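Local coordinates for protein tricorn protease (Thermoplasma acidophilum, PDB 1K32) that cleaves peptides as a serine protease, probably breaking down oligopeptides released by the proteasome, in a hexamer whose subunits carry two beta-propellers that may gate substrate passage, at residues N19-G24 and H251-G256; R26-C31 and N56-F61; L151-H156 and H1012-G1017; V381-V386 and T424-S429; D387-F392 and D430-I435. All blocks are in the same frame, centred on the assembly; numbering follows the deposited sequence.

Contact 1 (N19-G24 and H251-G256); sequences NPDIHG and HLNTDG
This is where the six-bladed propeller closes on itself: strand 19-23 is the innermost strand of the first blade, strand 251-254 that of the sixth. The two run nearly parallel, with axes 5.4 Å apart at their closest, and side chains and water join them. At one end the His-251 imidazole lies under Asn-19. Asn-19 CB stands over the middle of the ring, 3.5 Å from its centroid, and the amide plane is only 21° from the ring plane, so the two groups stack. With CG anti to the backbone N (chi1 -155°), the histidine reaches across the gap until its rim meets Pro-20 O, in plane and 3.3 Å from His-251 CD2. Also at the rim is a water 2.7 Å from His-251 NE2, which also lies within bonding distance of Asn-19 O. In the middle, Asp-21 OD2 packs against Asn-253 CB at 3.4 Å. A second water bridges the strands here by donating to Asp-21 OD2 (2.8 Å) and to Thr-254 O (2.6 Å). The other oxygen of Asp-21 turns to Phe-60 N of the second blade. At the far end Asp-255 OD1 accepts from Gly-24 N through its anti lone pair, at 3.0 Å and 145°, while its OD2 takes the backbone N of Arg-257 and Arg-258. The Asp-255 to Gly-24 bond, two bridging waters and a stacked imidazole join the strands at this seam, consistent with a ring in which the first and last blades are separate sheets, built from consecutive strands, that meet side by side.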
# COMPACT_ATOMS: atom_id res chain seq x y z
N ASN A 19 32.20 53.26 -31.16
CA ASN A 19 33.55 52.79 -30.88
C ASN A 19 34.42 52.49 -32.09
O ASN A 19 34.62 51.35 -32.47
CB ASN A 19 33.42 51.55 -29.97
CG ASN A 19 32.62 51.85 -28.70
OD1 ASN A 19 32.22 50.95 -27.97
ND2 ASN A 19 32.39 53.13 -28.44
N PRO A 20 34.98 53.54 -32.69
CA PRO A 20 35.82 53.36 -33.87
C PRO A 20 37.32 53.36 -33.59
O PRO A 20 37.77 53.75 -32.52
CB PRO A 20 35.43 54.56 -34.70
CG PRO A 20 35.43 55.65 -33.63
CD PRO A 20 34.71 54.97 -32.46
N ASP A 21 38.08 52.92 -34.58
CA ASP A 21 39.54 52.92 -34.51
C ASP A 21 39.90 53.35 -35.93
O ASP A 21 39.07 53.27 -36.83
CB ASP A 21 40.10 51.52 -34.22
CG ASP A 21 41.61 51.54 -33.91
OD1 ASP A 21 42.20 50.45 -33.71
OD2 ASP A 21 42.21 52.64 -33.87
N ILE A 22 41.11 53.81 -36.14
CA ILE A 22 41.47 54.26 -37.47
C ILE A 22 42.90 53.90 -37.82
O ILE A 22 43.76 53.85 -36.95
CB ILE A 22 41.30 55.79 -37.58
CG1 ILE A 22 41.68 56.26 -38.99
CG2 ILE A 22 42.16 56.48 -36.53
CD1 ILE A 22 41.35 57.70 -39.27
N HIS A 23 43.13 53.63 -39.10
CA HIS A 23 44.46 53.30 -39.61
C HIS A 23 44.50 53.80 -41.04
O HIS A 23 43.89 53.21 -41.93
CB HIS A 23 44.72 51.79 -39.59
CG HIS A 23 46.14 51.44 -39.92
ND1 HIS A 23 47.16 51.49 -38.99
CD2 HIS A 23 46.72 51.07 -41.09
CE1 HIS A 23 48.30 51.19 -39.57
NE2 HIS A 23 48.06 50.93 -40.85
N GLY A 24 45.22 54.89 -41.26
CA GLY A 24 45.32 55.47 -42.59
C GLY A 24 43.96 55.96 -43.07
O GLY A 24 43.36 56.85 -42.48
N HIS A 251 35.34 57.22 -26.86
CA HIS A 251 36.22 56.26 -27.50
C HIS A 251 37.24 56.82 -28.49
O HIS A 251 37.17 56.51 -29.66
CB HIS A 251 35.31 55.26 -28.22
CG HIS A 251 35.91 53.91 -28.45
ND1 HIS A 251 35.96 52.94 -27.47
CD2 HIS A 251 36.44 53.35 -29.57
CE1 HIS A 251 36.47 51.84 -27.98
NE2 HIS A 251 36.77 52.05 -29.25
N LEU A 252 38.18 57.65 -28.03
CA LEU A 252 39.21 58.17 -28.93
C LEU A 252 40.17 57.04 -29.33
O LEU A 252 40.49 56.17 -28.53
CB LEU A 252 40.07 59.25 -28.25
CG LEU A 252 39.43 60.52 -27.72
CD1 LEU A 252 40.55 61.47 -27.32
CD2 LEU A 252 38.54 61.16 -28.79
N ASN A 253 40.63 57.07 -30.58
CA ASN A 253 41.59 56.08 -31.06
C ASN A 253 42.41 56.79 -32.12
O ASN A 253 41.93 57.75 -32.74
CB ASN A 253 40.88 54.85 -31.61
CG ASN A 253 40.82 53.71 -30.60
OD1 ASN A 253 39.83 52.98 -30.52
ND2 ASN A 253 41.88 53.55 -29.82
N THR A 254 43.65 56.34 -32.33
CA THR A 254 44.52 56.98 -33.30
C THR A 254 45.49 56.05 -34.03
O THR A 254 45.81 54.96 -33.56
CB THR A 254 45.35 58.08 -32.61
OG1 THR A 254 46.10 58.80 -33.60
CG2 THR A 254 46.32 57.46 -31.62
N ASP A 255 45.93 56.50 -35.20
CA ASP A 255 46.89 55.76 -35.99
C ASP A 255 48.22 56.51 -35.91
O ASP A 255 49.16 56.23 -36.66
CB ASP A 255 46.43 55.65 -37.45
CG ASP A 255 46.23 57.01 -38.10
OD1 ASP A 255 45.83 57.03 -39.28
OD2 ASP A 255 46.47 58.05 -37.45
N GLY A 256 48.28 57.47 -34.99
CA GLY A 256 49.48 58.26 -34.80
C GLY A 256 49.42 59.59 -35.52
O GLY A 256 50.24 60.48 -35.28
O HOH W 1 37.23 50.43 -31.41
O HOH W 2 44.73 52.69 -32.75

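Contact 2 (R26-C31 and N56-F61)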
# COMPACT_ATOMS: atom_id res chain seq x y z
N ARG A 26 41.46 53.83 -43.44
CA ARG A 26 40.50 52.82 -43.03
C ARG A 26 40.02 53.07 -41.62
O ARG A 26 40.81 53.38 -40.73
CB ARG A 26 41.10 51.41 -43.11
CG ARG A 26 41.75 51.07 -44.45
CD ARG A 26 41.65 49.58 -44.78
NE ARG A 26 42.18 48.70 -43.73
CZ ARG A 26 43.45 48.68 -43.33
NH1 ARG A 26 43.83 47.84 -42.39
NH2 ARG A 26 44.34 49.51 -43.87
N ILE A 27 38.72 52.96 -41.43
CA ILE A 27 38.10 53.16 -40.14
C ILE A 27 37.20 51.99 -39.84
O ILE A 27 36.38 51.62 -40.67
CB ILE A 27 37.24 54.42 -40.12
CG1 ILE A 27 38.14 55.65 -40.06
CG2 ILE A 27 36.26 54.37 -38.98
CD1 ILE A 27 37.40 56.95 -40.22
N ILE A 28 37.38 51.38 -38.67
CA ILE A 28 36.52 50.27 -38.27
C ILE A 28 35.64 50.79 -37.14
O ILE A 28 36.02 51.71 -36.41
CB ILE A 28 37.34 49.02 -37.80
CG1 ILE A 28 38.34 49.39 -36.71
CG2 ILE A 28 38.03 48.41 -39.00
CD1 ILE A 28 39.17 48.17 -36.19
N PHE A 29 34.45 50.22 -37.01
CA PHE A 29 33.52 50.66 -36.00
C PHE A 29 32.47 49.58 -35.80
O PHE A 29 32.40 48.63 -36.57
CB PHE A 29 32.86 51.98 -36.44
CG PHE A 29 32.11 51.89 -37.74
CD1 PHE A 29 30.79 51.42 -37.78
CD2 PHE A 29 32.75 52.19 -38.95
CE1 PHE A 29 30.13 51.25 -38.99
CE2 PHE A 29 32.08 52.02 -40.17
CZ PHE A 29 30.77 51.55 -40.19
N VAL A 30 31.67 49.74 -34.75
CA VAL A 30 30.63 48.78 -34.45
C VAL A 30 29.28 49.32 -34.88
O VAL A 30 28.99 50.51 -34.74
CB VAL A 30 30.57 48.46 -32.93
CG1 VAL A 30 29.41 47.53 -32.66
CG2 VAL A 30 31.90 47.81 -32.46
N CYS A 31 28.47 48.43 -35.44
CA CYS A 31 27.12 48.77 -35.88
C CYS A 31 26.34 47.47 -35.78
O CYS A 31 26.75 46.46 -36.35
CB CYS A 31 27.11 49.26 -37.33
SG CYS A 31 25.45 49.56 -37.99
N ASN A 56 32.16 45.33 -28.64
CA ASN A 56 32.12 46.70 -28.12
C ASN A 56 33.44 47.44 -28.34
O ASN A 56 33.52 48.65 -28.13
CB ASN A 56 31.78 46.71 -26.62
CG ASN A 56 32.97 46.35 -25.76
OD1 ASN A 56 33.54 47.21 -25.06
ND2 ASN A 56 33.36 45.09 -25.81
N ASN A 57 34.47 46.71 -28.75
CA ASN A 57 35.79 47.30 -28.99
C ASN A 57 36.55 46.51 -30.05
O ASN A 57 36.43 45.30 -30.13
CB ASN A 57 36.60 47.35 -27.69
CG ASN A 57 37.81 48.28 -27.79
OD1 ASN A 57 37.75 49.29 -28.48
ND2 ASN A 57 38.90 47.95 -27.08
N ALA A 58 37.32 47.22 -30.87
CA ALA A 58 38.12 46.60 -31.93
C ALA A 58 39.31 47.52 -32.17
O ALA A 58 39.13 48.72 -32.37
CB ALA A 58 37.30 46.47 -33.22
N ARG A 59 40.51 46.94 -32.13
CA ARG A 59 41.74 47.69 -32.29
C ARG A 59 42.65 47.14 -33.38
O ARG A 59 42.97 45.95 -33.38
CB ARG A 59 42.53 47.70 -30.97
CG ARG A 59 41.89 48.51 -29.84
CD ARG A 59 41.91 50.00 -30.18
NE ARG A 59 43.27 50.51 -30.31
CZ ARG A 59 44.10 50.71 -29.29
NH1 ARG A 59 45.32 51.17 -29.50
NH2 ARG A 59 43.70 50.46 -28.05
N PHE A 60 43.08 48.02 -34.28
CA PHE A 60 44.01 47.66 -35.35
C PHE A 60 45.37 47.38 -34.72
O PHE A 60 45.78 48.08 -33.81
CB PHE A 60 44.25 48.83 -36.33
CG PHE A 60 43.19 49.02 -37.38
CD1 PHE A 60 42.34 50.13 -37.34
CD2 PHE A 60 43.08 48.15 -38.45
CE1 PHE A 60 41.42 50.37 -38.36
CE2 PHE A 60 42.16 48.38 -39.48
CZ PHE A 60 41.33 49.49 -39.44
N PHE A 61 46.07 46.36 -35.21
CA PHE A 61 47.41 46.12 -34.71
C PHE A 61 48.21 47.24 -35.38
O PHE A 61 47.76 47.80 -36.38
CB PHE A 61 47.94 44.75 -35.15
CG PHE A 61 47.65 43.65 -34.18
CD1 PHE A 61 46.35 43.19 -34.00
CD2 PHE A 61 48.67 43.08 -33.43
CE1 PHE A 61 46.07 42.16 -33.09
CE2 PHE A 61 48.40 42.06 -32.51
CZ PHE A 61 47.11 41.60 -32.35
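Arg-26 NH1 is held between two groups of the second propeller blade: it comes to 3.4 Å from Phe-60 CE2, approaching the ring at a slant, and makes a weak hydrogen bond to Gly-64 O, in the turn between strands 54-60 and 66-73. The arginine chain, bent at chi2 and chi3, folds its guanidinium back beside the phenyl ring, the two planes 83° apart. The Phe-60 side chain points into the layer between the first two blades of the six-bladed propeller. There it meets strand 26-31, the second strand of blade one, which runs nearly antiparallel to strand 56-60, the innermost of blade two (166°), with axes 7.2 Å apart at their closest. That spacing is face-to-face packing of neighbouring sheets, with side chains filling the gap. Farther along, Val-30 approaches the backbone of Asn-56 more loosely. Between these ends Ile-28 does most of the work. Its CG1 sits between the backbone N and the carbonyl carbon (chi1 53°) and the chain then extends, which lifts CD1 over one face of the Phe-60 ring, 4.0 Å from the centroid and displaced toward the rim. CD1 also reaches the methyl of Ala-58, while Leu-35 and Ile-67 from the adjoining strands add to the apolar surroundings. The branch methyl makes a contact of its own, so two branches of the isoleucine touch the phenyl group: Ile-28 CG2 lies 3.5 Å from Phe-60 CZ.

Contact 3 (L151-H156 and H1012-G1017)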
# COMPACT_ATOMS: atom_id res chain seq x y z
N LEU A 151 52.55 46.10 -13.62
CA LEU A 151 52.49 47.54 -13.43
C LEU A 151 51.24 47.92 -12.65
O LEU A 151 50.89 49.10 -12.55
CB LEU A 151 52.52 48.23 -14.80
CG LEU A 151 53.82 48.04 -15.60
CD1 LEU A 151 53.59 48.32 -17.08
CD2 LEU A 151 54.88 48.97 -15.03
N GLY A 152 50.57 46.91 -12.09
CA GLY A 152 49.35 47.13 -11.33
C GLY A 152 48.14 47.23 -12.24
O GLY A 152 48.27 47.07 -13.45
N PRO A 153 46.94 47.49 -11.68
CA PRO A 153 45.74 47.60 -12.52
C PRO A 153 45.84 48.76 -13.50
O PRO A 153 46.35 49.82 -13.17
CB PRO A 153 44.61 47.80 -11.51
CG PRO A 153 45.31 48.46 -10.34
CD PRO A 153 46.62 47.69 -10.26
N ALA A 154 45.37 48.54 -14.72
CA ALA A 154 45.41 49.58 -15.73
C ALA A 154 44.40 49.29 -16.82
O ALA A 154 43.98 48.14 -17.02
CB ALA A 154 46.81 49.71 -16.33
N THR A 155 44.01 50.34 -17.52
CA THR A 155 43.04 50.23 -18.60
C THR A 155 43.76 50.41 -19.93
O THR A 155 43.53 49.66 -20.88
CB THR A 155 41.96 51.32 -18.46
OG1 THR A 155 41.32 51.21 -17.18
CG2 THR A 155 40.92 51.18 -19.56
N HIS A 156 44.62 51.41 -20.00
CA HIS A 156 45.37 51.69 -21.22
C HIS A 156 46.88 51.80 -20.97
O HIS A 156 47.32 52.24 -19.90
CB HIS A 156 44.93 53.00 -21.86
CG HIS A 156 43.48 53.05 -22.23
ND1 HIS A 156 42.49 53.45 -21.36
CD2 HIS A 156 42.85 52.78 -23.41
CE1 HIS A 156 41.32 53.42 -21.97
NE2 HIS A 156 41.52 53.03 -23.22
N HIS A 1012 55.57 51.51 -10.15
CA HIS A 1012 56.87 50.98 -9.74
C HIS A 1012 56.78 50.21 -8.43
O HIS A 1012 57.66 49.41 -8.13
CB HIS A 1012 57.92 52.11 -9.67
CG HIS A 1012 57.46 53.35 -8.97
ND1 HIS A 1012 57.39 53.46 -7.60
CD2 HIS A 1012 57.06 54.55 -9.47
CE1 HIS A 1012 56.98 54.67 -7.28
NE2 HIS A 1012 56.76 55.35 -8.39
N ASP A 1013 55.72 50.45 -7.66
CA ASP A 1013 55.53 49.72 -6.41
C ASP A 1013 55.14 48.30 -6.80
O ASP A 1013 55.64 47.33 -6.23
CB ASP A 1013 54.43 50.36 -5.56
CG ASP A 1013 54.89 51.65 -4.90
OD1 ASP A 1013 54.15 52.65 -4.93
OD2 ASP A 1013 56.00 51.65 -4.33
N TYR A 1014 54.25 48.17 -7.78
CA TYR A 1014 53.83 46.85 -8.24
C TYR A 1014 55.02 46.14 -8.89
O TYR A 1014 55.18 44.94 -8.72
CB TYR A 1014 52.70 46.95 -9.27
CG TYR A 1014 51.38 47.36 -8.67
CD1 TYR A 1014 50.94 48.69 -8.73
CD2 TYR A 1014 50.55 46.42 -8.06
CE1 TYR A 1014 49.72 49.06 -8.19
CE2 TYR A 1014 49.32 46.79 -7.52
CZ TYR A 1014 48.91 48.10 -7.59
OH TYR A 1014 47.69 48.45 -7.09
N LEU A 1015 55.84 46.89 -9.62
CA LEU A 1015 57.01 46.32 -10.27
C LEU A 1015 57.97 45.72 -9.25
O LEU A 1015 58.52 44.66 -9.48
CB LEU A 1015 57.76 47.37 -11.09
CG LEU A 1015 57.35 47.58 -12.55
CD1 LEU A 1015 58.28 48.61 -13.19
CD2 LEU A 1015 57.43 46.25 -13.30
N SER A 1016 58.16 46.41 -8.13
CA SER A 1016 59.07 45.93 -7.09
C SER A 1016 58.44 44.89 -6.17
O SER A 1016 59.10 44.37 -5.27
CB SER A 1016 59.59 47.10 -6.25
OG SER A 1016 58.58 47.63 -5.41
N GLY A 1017 57.16 44.58 -6.39
CA GLY A 1017 56.49 43.60 -5.56
C GLY A 1017 56.18 44.06 -4.15
O GLY A 1017 55.97 43.24 -3.26
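Apolar packing of an aromatic ring on a glycine joins a propeller loop to a helix near the C terminus. Gly-152 lies in the connection from strand 145-148, outermost in the third blade of the six-bladed propeller, to strand 156-160, innermost in the fourth; Tyr-1014 is on helix 1011-1015, which follows the last strand of the parallel sheet of the protease part. The tyrosine ring lies flat against the loop. Gly-152 CA sits over the centre of one face, 3.4 Å from the centroid, in a CH-pi contact. Having no side chain, the glycine lets the ring come right down on its backbone. Tyr-1009 stacks on the same ring from within the C-terminal part. Toward the phenol end, Pro-153 crosses at about a right angle and puts its CD 3.5 Å from Tyr-1014 CZ, and Tyr-936 of the protease part touches the same proline. One residue along the helix, Leu-1015 runs alongside Leu-151, both pointing the same way, with Leu-151 CD2 3.8 Å from Leu-1015 CG. The helix then stops in a Schellman motif at Gly-1017, which has positive phi; one of the bonds back into the last turn is Gly-1017 N to Tyr-1014 O, 3.1 Å.

Contact 4 (V381-V386 and T424-S429); sequences VFAMGV and TDFTIS
Phe-426 stands its ring on end against the backbone of strand 381-386. The cause is its first torsion: with chi1 at 55°, CG takes the crowded position between the backbone N and the carbonyl carbon, and the phenyl rises toward the neighbouring strand. Its rim meets the main chain at Gly-385, whose N lies in the ring plane 3.9 Å from CE2; the glycine leaves room for the ring there. On the other flank CE1 comes to 3.7 Å from the methyl of Ala-383, approaching at a slant. That same methyl is also met by Thr-424, CB to CB at 3.9 Å. The threonine holds CG2 beside its own backbone N, and this methyl brushes Phe-382 CB at 4.2 Å. Ile-428 takes another route: CG1 is anti to its carbonyl carbon (chi1 -47°) and the extended chain carries CD1 to 3.6 Å from Val-386 C. Val-394 of the next strand lies against both Phe-426 and Ile-428. Beyond the contact, Arg-972 of the protease part makes a cation-pi pair with Phe-382 and bonds to Val-381 O. Two roughly parallel strands spaced by side chains, each the innermost of its sheet, are what adjacent blades of a beta-propeller present to one another, here the third and fourth of the seven-bladed one.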
# COMPACT_ATOMS: atom_id res chain seq x y z
N VAL A 381 1.29 51.95 -10.05
CA VAL A 381 0.69 50.85 -9.30
C VAL A 381 1.63 49.66 -9.09
O VAL A 381 2.35 49.25 -10.00
CB VAL A 381 -0.59 50.37 -10.04
CG1 VAL A 381 -1.20 49.15 -9.34
CG2 VAL A 381 -1.61 51.52 -10.10
N PHE A 382 1.63 49.12 -7.87
CA PHE A 382 2.48 47.97 -7.57
C PHE A 382 1.73 46.78 -7.02
O PHE A 382 2.33 45.75 -6.70
CB PHE A 382 3.61 48.37 -6.61
CG PHE A 382 4.68 49.17 -7.28
CD1 PHE A 382 4.55 50.55 -7.45
CD2 PHE A 382 5.80 48.54 -7.81
CE1 PHE A 382 5.50 51.28 -8.14
CE2 PHE A 382 6.76 49.26 -8.51
CZ PHE A 382 6.60 50.64 -8.68
N ALA A 383 0.41 46.90 -6.91
CA ALA A 383 -0.44 45.83 -6.41
C ALA A 383 -1.89 46.07 -6.83
O ALA A 383 -2.37 47.20 -6.83
CB ALA A 383 -0.35 45.73 -4.88
N MET A 384 -2.58 44.99 -7.19
CA MET A 384 -3.97 45.10 -7.59
C MET A 384 -4.74 43.82 -7.30
O MET A 384 -4.24 42.72 -7.50
CB MET A 384 -4.07 45.45 -9.07
CG MET A 384 -5.47 45.78 -9.54
SD MET A 384 -6.32 44.33 -10.15
CE MET A 384 -5.89 44.38 -11.89
N GLY A 385 -5.96 43.98 -6.80
CA GLY A 385 -6.80 42.84 -6.48
C GLY A 385 -8.23 43.20 -6.81
O GLY A 385 -8.58 44.38 -6.90
N VAL A 386 -9.08 42.18 -6.99
CA VAL A 386 -10.48 42.42 -7.31
C VAL A 386 -11.36 41.68 -6.32
O VAL A 386 -11.04 40.56 -5.93
CB VAL A 386 -10.82 41.93 -8.74
CG1 VAL A 386 -12.27 42.22 -9.06
CG2 VAL A 386 -9.88 42.59 -9.75
N THR A 424 0.99 47.37 -0.17
CA THR A 424 0.81 46.29 -1.13
C THR A 424 0.25 44.98 -0.57
O THR A 424 -0.14 44.10 -1.33
CB THR A 424 2.15 46.00 -1.87
OG1 THR A 424 3.17 45.72 -0.91
CG2 THR A 424 2.57 47.22 -2.67
N ASP A 425 0.20 44.85 0.76
CA ASP A 425 -0.32 43.64 1.41
C ASP A 425 -1.77 43.90 1.87
O ASP A 425 -2.00 44.51 2.91
CB ASP A 425 0.58 43.28 2.61
CG ASP A 425 0.24 41.92 3.23
OD1 ASP A 425 0.98 41.49 4.15
OD2 ASP A 425 -0.74 41.29 2.81
N PHE A 426 -2.74 43.44 1.07
CA PHE A 426 -4.16 43.63 1.38
C PHE A 426 -5.01 42.46 0.93
O PHE A 426 -4.58 41.66 0.11
CB PHE A 426 -4.71 44.92 0.74
CG PHE A 426 -4.50 45.02 -0.76
CD1 PHE A 426 -3.51 45.84 -1.28
CD2 PHE A 426 -5.32 44.32 -1.65
CE1 PHE A 426 -3.34 45.99 -2.66
CE2 PHE A 426 -5.15 44.46 -3.04
CZ PHE A 426 -4.17 45.29 -3.54
N THR A 427 -6.22 42.38 1.46
CA THR A 427 -7.14 41.30 1.11
C THR A 427 -8.58 41.81 1.19
O THR A 427 -8.86 42.79 1.88
CB THR A 427 -6.95 40.09 2.08
OG1 THR A 427 -7.59 38.93 1.53
CG2 THR A 427 -7.55 40.37 3.46
N ILE A 428 -9.49 41.16 0.48
CA ILE A 428 -10.89 41.57 0.47
C ILE A 428 -11.77 40.45 0.95
O ILE A 428 -11.66 39.33 0.45
CB ILE A 428 -11.35 41.93 -0.96
CG1 ILE A 428 -10.32 42.83 -1.63
CG2 ILE A 428 -12.72 42.62 -0.91
CD1 ILE A 428 -10.59 43.09 -3.08
N SER A 429 -12.67 40.74 1.90
CA SER A 429 -13.59 39.73 2.43
C SER A 429 -14.47 39.17 1.32
O SER A 429 -14.77 39.87 0.34
CB SER A 429 -14.47 40.31 3.55
OG SER A 429 -15.22 41.45 3.13

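Contact 5 (D387-F392 and D430-I435); sequences DRNGKF and DNSRFI
The Phe-392 ring is lined from both sides of the contact: Asp-387 CB covers one face, displaced toward the rim, Ser-432 O sits at the edge in the ring plane, 3.7 Å from CE1, and Ile-435 CD1 comes in at a slant to CE2, 3.9 Å away. The second flat group, the guanidinium of Arg-388, meets Asp-430 at its edge, with the carboxylate turned 89° against it. These belong to the turns between the first and second strands of two adjacent blades of the seven-bladed propeller, side by side at one end of the blades. The extended Arg-388 reaches past its own turn to make a salt bridge from NH2 to Asp-430 OD1, at 3.1 Å and 129°, weak as a hydrogen bond; Arg-619 pairs with the same oxygen. Asp-387 organises the type I turn that runs from it to Gly-390. Its OD2 is gripped by two backbone donors, almost head-on by Phe-392 N at 2.7 Å and 173°, and through the syn lone pair by Lys-391 N. OD1 accepts from Asn-389 N at 2.7 Å, from above the carboxylate plane, which makes an Asx turn. The other turn has its own Asx turn, Asn-431 OD1 taking Arg-433 N. An amide oxygen and a carboxylate oxygen of the first turn then converge on one hydroxyl of the second, whose single proton has both within reach: Ser-432 OG lies 2.8 Å from Asp-387 OD1 and 2.9 Å from Asn-389 OD1.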
# COMPACT_ATOMS: atom_id res chain seq x y z
N ASP A 387 -12.46 42.30 -5.91
CA ASP A 387 -13.34 41.63 -4.97
C ASP A 387 -13.95 40.43 -5.69
O ASP A 387 -14.02 40.40 -6.92
CB ASP A 387 -14.43 42.57 -4.45
CG ASP A 387 -15.58 42.73 -5.42
OD1 ASP A 387 -16.64 42.09 -5.21
OD2 ASP A 387 -15.41 43.48 -6.40
N ARG A 388 -14.41 39.45 -4.92
CA ARG A 388 -14.98 38.24 -5.49
C ARG A 388 -16.27 38.46 -6.26
O ARG A 388 -16.63 37.64 -7.11
CB ARG A 388 -15.18 37.20 -4.38
CG ARG A 388 -15.50 35.84 -4.92
CD ARG A 388 -15.39 34.77 -3.85
NE ARG A 388 -15.79 33.48 -4.39
CZ ARG A 388 -15.92 32.37 -3.66
NH1 ARG A 388 -16.29 31.24 -4.24
NH2 ARG A 388 -15.69 32.41 -2.36
N ASN A 389 -16.97 39.56 -6.01
CA ASN A 389 -18.21 39.82 -6.72
C ASN A 389 -17.99 40.70 -7.95
O ASN A 389 -18.94 41.06 -8.65
CB ASN A 389 -19.24 40.43 -5.78
CG ASN A 389 -19.64 39.47 -4.67
OD1 ASN A 389 -19.40 39.72 -3.48
ND2 ASN A 389 -20.26 38.36 -5.06
N GLY A 390 -16.73 41.04 -8.21
CA GLY A 390 -16.39 41.85 -9.37
C GLY A 390 -16.97 43.25 -9.47
O GLY A 390 -17.23 43.73 -10.57
N LYS A 391 -17.17 43.91 -8.34
CA LYS A 391 -17.70 45.26 -8.36
C LYS A 391 -16.60 46.31 -8.23
O LYS A 391 -16.75 47.42 -8.73
CB LYS A 391 -18.74 45.44 -7.26
CG LYS A 391 -20.10 44.88 -7.63
CD LYS A 391 -21.08 44.99 -6.47
CE LYS A 391 -22.52 44.92 -6.98
NZ LYS A 391 -22.74 43.78 -7.91
N PHE A 392 -15.50 45.96 -7.58
CA PHE A 392 -14.42 46.92 -7.43
C PHE A 392 -13.06 46.26 -7.30
O PHE A 392 -12.95 45.09 -6.96
CB PHE A 392 -14.66 47.82 -6.20
CG PHE A 392 -14.62 47.09 -4.88
CD1 PHE A 392 -15.80 46.65 -4.28
CD2 PHE A 392 -13.40 46.82 -4.25
CE1 PHE A 392 -15.77 45.95 -3.07
CE2 PHE A 392 -13.36 46.13 -3.03
CZ PHE A 392 -14.55 45.69 -2.44
N ASP A 430 -14.90 37.92 1.46
CA ASP A 430 -15.74 37.29 0.43
C ASP A 430 -17.07 37.99 0.18
O ASP A 430 -17.59 37.91 -0.93
CB ASP A 430 -16.00 35.82 0.77
CG ASP A 430 -14.81 34.93 0.49
OD1 ASP A 430 -15.02 33.71 0.32
OD2 ASP A 430 -13.67 35.43 0.44
N ASN A 431 -17.62 38.66 1.19
CA ASN A 431 -18.88 39.36 1.00
C ASN A 431 -18.63 40.80 0.53
O ASN A 431 -19.54 41.63 0.51
CB ASN A 431 -19.70 39.37 2.30
CG ASN A 431 -19.00 40.08 3.44
OD1 ASN A 431 -18.05 40.84 3.23
ND2 ASN A 431 -19.46 39.85 4.66
N SER A 432 -17.38 41.08 0.15
CA SER A 432 -16.96 42.39 -0.36
C SER A 432 -17.17 43.57 0.58
O SER A 432 -17.16 44.73 0.15
CB SER A 432 -17.68 42.67 -1.69
OG SER A 432 -17.45 41.62 -2.62
N ARG A 433 -17.34 43.30 1.87
CA ARG A 433 -17.57 44.38 2.82
C ARG A 433 -16.33 45.01 3.49
O ARG A 433 -16.33 46.21 3.77
CB ARG A 433 -18.54 43.91 3.90
CG ARG A 433 -18.75 44.94 4.99
CD ARG A 433 -20.04 44.72 5.74
NE ARG A 433 -20.15 45.62 6.87
CZ ARG A 433 -21.17 45.65 7.72
NH1 ARG A 433 -21.18 46.51 8.73
NH2 ARG A 433 -22.19 44.82 7.55
N PHE A 434 -15.30 44.21 3.73
CA PHE A 434 -14.10 44.71 4.39
C PHE A 434 -12.83 44.54 3.57
O PHE A 434 -12.70 43.61 2.75
CB PHE A 434 -13.88 44.02 5.74
CG PHE A 434 -15.13 43.85 6.56
CD1 PHE A 434 -15.84 42.65 6.53
CD2 PHE A 434 -15.59 44.88 7.37
CE1 PHE A 434 -16.99 42.49 7.31
CE2 PHE A 434 -16.74 44.72 8.15
CZ PHE A 434 -17.44 43.53 8.12
N ILE A 435 -11.88 45.44 3.81
CA ILE A 435 -10.59 45.40 3.15
C ILE A 435 -9.58 45.51 4.29
O ILE A 435 -9.55 46.50 5.02
CB ILE A 435 -10.42 46.58 2.16
CG1 ILE A 435 -11.55 46.55 1.12
CG2 ILE A 435 -9.06 46.51 1.47
CD1 ILE A 435 -11.53 47.68 0.10

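Starting at the N terminus, strand 18-23 opens the loop that contact 1 closes 227 residues later, bringing the first blade of the six-bladed propeller against the sixth. Contact 2 is nested inside it and joins blades one and two; the two contacts touch, their centres 8 Å apart. Contact 3 begins within the same propeller but ends close to the C terminus, so it crosses contact 1 and ties this propeller to the protease part. Contacts 4 and 5 both lie inside the long loop of contact 3, in the seven-bladed propeller beyond the chain's centre. They cross each other, joining the same two blades along strands and then turns.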